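Integrase (Enterobacteria phage lambda, PDB 1Z19) catalyses site-specific recombination that integrates the phage genome into the host chromosome and, together with excisionase, excises the prophage again. Local coordinates at residues E[104-109]-E[237-242]. The protein carries 1 engineered substitution. Residues are numbered along the deposited sequence; the frame is centred on the assembly and turned at random.
With nucleotides of chain A; nucleotides of chain C.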
loop_
_atom_site.group_PDB
_atom_site.type_symbol
_atom_site.label_atom_id
_atom_site.label_comp_id
_atom_site.label_asym_id
_atom_site.label_seq_id
_atom_site.Cartn_x
_atom_site.Cartn_y
_atom_site.Cartn_z
ATOM N N ARG E 104 -1.807 -15.466 -25.410
ATOM C CA ARG E 104 -0.456 -15.981 -25.580
ATOM C C ARG E 104 -0.180 -17.210 -24.736
ATOM O O ARG E 104 -0.394 -17.213 -23.524
ATOM C CB ARG E 104 0.563 -14.901 -25.238
ATOM C CG ARG E 104 1.990 -15.314 -25.496
ATOM C CD ARG E 104 2.954 -14.234 -25.066
ATOM N NE ARG E 104 2.678 -12.974 -25.741
ATOM C CZ ARG E 104 3.182 -11.807 -25.362
ATOM N NH1 ARG E 104 3.984 -11.743 -24.309
ATOM N NH2 ARG E 104 2.887 -10.703 -26.038
ATOM N N SER E 105 0.309 -18.258 -25.382
ATOM C CA SER E 105 0.614 -19.505 -24.703
ATOM C C SER E 105 1.979 -19.447 -24.005
ATOM O O SER E 105 2.921 -18.800 -24.493
ATOM C CB SER E 105 0.588 -20.642 -25.731
ATOM O OG SER E 105 0.863 -21.898 -25.127
ATOM N N ARG E 106 2.085 -20.108 -22.853
ATOM C CA ARG E 106 3.348 -20.144 -22.118
ATOM C C ARG E 106 4.308 -21.070 -22.874
ATOM O O ARG E 106 3.912 -21.737 -23.834
ATOM C CB ARG E 106 3.136 -20.674 -20.699
ATOM C CG ARG E 106 2.413 -19.732 -19.736
ATOM C CD ARG E 106 3.267 -18.522 -19.393
ATOM N NE ARG E 106 2.866 -17.836 -18.166
ATOM C CZ ARG E 106 3.141 -16.556 -17.912
ATOM N NH1 ARG E 106 3.801 -15.833 -18.805
ATOM N NH2 ARG E 106 2.794 -16.000 -16.759
ATOM N N LEU E 107 5.562 -21.116 -22.441
ATOM C CA LEU E 107 6.549 -21.954 -23.098
ATOM C C LEU E 107 7.153 -22.976 -22.151
ATOM O O LEU E 107 7.653 -22.609 -21.094
ATOM C CB LEU E 107 7.664 -21.086 -23.670
ATOM C CG LEU E 107 8.690 -21.832 -24.533
ATOM C CD1 LEU E 107 8.034 -22.351 -25.813
ATOM C CD2 LEU E 107 9.835 -20.888 -24.853
ATOM N N THR E 108 7.117 -24.252 -22.520
ATOM C CA THR E 108 7.693 -25.288 -21.669
ATOM C C THR E 108 9.169 -25.480 -21.995
ATOM O O THR E 108 9.607 -25.158 -23.088
ATOM C CB THR E 108 6.999 -26.639 -21.850
ATOM O OG1 THR E 108 7.375 -27.207 -23.109
ATOM C CG2 THR E 108 5.502 -26.468 -21.785
ATOM N N ALA E 109 9.928 -26.026 -21.053
ATOM C CA ALA E 109 11.355 -26.245 -21.261
ATOM C C ALA E 109 11.649 -27.030 -22.541
ATOM O O ALA E 109 12.577 -26.692 -23.288
ATOM C CB ALA E 109 11.944 -26.960 -20.053
ATOM N N LEU E 237 10.195 -16.188 -22.370
ATOM C CA LEU E 237 11.376 -16.800 -21.793
ATOM C C LEU E 237 11.515 -16.278 -20.364
ATOM O O LEU E 237 12.283 -16.811 -19.576
ATOM C CB LEU E 237 12.613 -16.446 -22.623
ATOM C CG LEU E 237 12.625 -17.036 -24.034
ATOM C CD1 LEU E 237 13.748 -16.421 -24.873
ATOM C CD2 LEU E 237 12.775 -18.557 -23.934
ATOM N N ARG E 238 10.754 -15.239 -20.036
ATOM C CA ARG E 238 10.813 -14.642 -18.712
ATOM C C ARG E 238 10.041 -15.464 -17.680
ATOM O O ARG E 238 10.520 -15.693 -16.582
ATOM C CB ARG E 238 10.297 -13.204 -18.770
ATOM C CG ARG E 238 10.711 -12.337 -17.589
ATOM C CD ARG E 238 10.652 -10.860 -17.945
ATOM N NE ARG E 238 9.916 -10.076 -16.949
ATOM C CZ ARG E 238 10.449 -9.513 -15.864
ATOM N NH1 ARG E 238 11.747 -9.627 -15.610
ATOM N NH2 ARG E 238 9.667 -8.841 -15.025
ATOM N N SER E 239 8.845 -15.911 -18.029
ATOM C CA SER E 239 8.078 -16.733 -17.104
ATOM C C SER E 239 8.751 -18.080 -16.980
ATOM O O SER E 239 8.778 -18.668 -15.897
ATOM C CB SER E 239 6.650 -16.960 -17.596
ATOM O OG SER E 239 6.114 -18.128 -16.983
ATOM N N LEU E 240 9.277 -18.574 -18.100
ATOM C CA LEU E 240 9.965 -19.861 -18.125
ATOM C C LEU E 240 11.098 -19.806 -17.113
ATOM O O LEU E 240 11.278 -20.704 -16.285
ATOM C CB LEU E 240 10.548 -20.139 -19.506
ATOM C CG LEU E 240 11.245 -21.496 -19.588
ATOM C CD1 LEU E 240 10.196 -22.585 -19.391
ATOM C CD2 LEU E 240 11.946 -21.663 -20.932
ATOM N N SER E 241 11.860 -18.727 -17.208
ATOM C CA SER E 241 12.969 -18.485 -16.323
ATOM C C SER E 241 12.433 -18.516 -14.906
ATOM O O SER E 241 12.951 -19.218 -14.058
ATOM C CB SER E 241 13.576 -17.120 -16.634
ATOM O OG SER E 241 14.496 -16.738 -15.633
ATOM N N ALA E 242 11.373 -17.764 -14.658
ATOM C CA ALA E 242 10.806 -17.705 -13.324
ATOM C C ALA E 242 10.338 -19.081 -12.850
ATOM O O ALA E 242 10.646 -19.503 -11.743
ATOM C CB ALA E 242 9.653 -16.706 -13.285
ATOM P P DT A 12 -2.746 -11.264 -25.387
ATOM O OP1 DT A 12 -2.839 -12.698 -25.717
ATOM O OP2 DT A 12 -3.854 -10.605 -24.660
ATOM O "O5'" DT A 12 -1.403 -11.086 -24.549
ATOM C "C5'" DT A 12 -0.841 -9.797 -24.361
ATOM C "C4'" DT A 12 0.394 -9.876 -23.495
ATOM O "O4'" DT A 12 0.949 -8.539 -23.434
ATOM C "C3'" DT A 12 0.133 -10.264 -22.037
ATOM O "O3'" DT A 12 1.278 -10.948 -21.501
ATOM C "C2'" DT A 12 -0.149 -8.929 -21.369
ATOM C "C1'" DT A 12 0.742 -7.962 -22.142
ATOM N N1 DT A 12 0.155 -6.607 -22.331
ATOM C C2 DT A 12 0.916 -5.494 -21.987
ATOM O O2 DT A 12 2.059 -5.564 -21.558
ATOM N N3 DT A 12 0.287 -4.293 -22.164
ATOM C C4 DT A 12 -0.989 -4.085 -22.644
ATOM O O4 DT A 12 -1.424 -2.933 -22.755
ATOM C C5 DT A 12 -1.726 -5.291 -22.995
ATOM C C7 DT A 12 -3.119 -5.160 -23.526
ATOM C C6 DT A 12 -1.124 -6.473 -22.825
ATOM P P DC C 25 7.896 -9.939 -27.384
ATOM O OP1 DC C 25 7.858 -11.392 -27.081
ATOM O OP2 DC C 25 9.142 -9.320 -27.904
ATOM O "O5'" DC C 25 6.696 -9.648 -28.380
ATOM C "C5'" DC C 25 5.387 -10.096 -28.055
ATOM C "C4'" DC C 25 4.591 -10.383 -29.307
ATOM O "O4'" DC C 25 4.017 -9.162 -29.835
ATOM C "C3'" DC C 25 5.440 -10.938 -30.442
ATOM O "O3'" DC C 25 4.600 -11.750 -31.261
ATOM C "C2'" DC C 25 5.890 -9.682 -31.174
ATOM C "C1'" DC C 25 4.659 -8.793 -31.053
ATOM N N1 DC C 25 4.880 -7.336 -31.025
ATOM C C2 DC C 25 4.075 -6.501 -31.837
ATOM O O2 DC C 25 3.216 -7.013 -32.584
ATOM N N3 DC C 25 4.252 -5.161 -31.786
ATOM C C4 DC C 25 5.180 -4.643 -30.977
ATOM N N4 DC C 25 5.306 -3.310 -30.943
ATOM C C5 DC C 25 6.018 -5.464 -30.163
ATOM C C6 DC C 25 5.835 -6.792 -30.219
#
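Arg106 lays its guanidinium against Ser239. From CB, CG is turned anti to the carbonyl carbon (chi1 -72°), and a bend at chi2 (-69°) brings CD round to the helix. CD is 3.8 Å and NE 3.5 Å from Ser239 OG; NE is too poorly angled for a hydrogen bond there and instead hydrogen-bonds Asp271 O. CZ lies 3.5 Å from both CB and OG of Ser239, the hydroxyl sitting over the centre of the guanidinium face. NH1 reaches Ser239 CB and salt-bridges Glu236; NH2 stays 3.9 Å from OG. A small serine suits this place: it lets the flat cation lie close, and OG hydrogen-bonds Arg243 NE and the backbone O of the phosphotyrosine at position 269. Leucines make the apolar half: CD2 of Leu107 alongside CD2 of Leu237 (3.9 Å), CD1 of Leu240 against Leu107 O. Toward the DNA, Arg104 N donates to OP1 of DT12 of chain A (3.0 Å). NH2 of Arg238, predicted active-site residue, hydrogen-bonds the phosphotyrosine's O2P. This buried contact joins the loop from helix 64-83 to helix 109-118 with the first turns of helix 237-248 in the catalytic domain; Ile115 of helix 109-118 packs on Leu107, Tyr112 on Leu237 and Leu240.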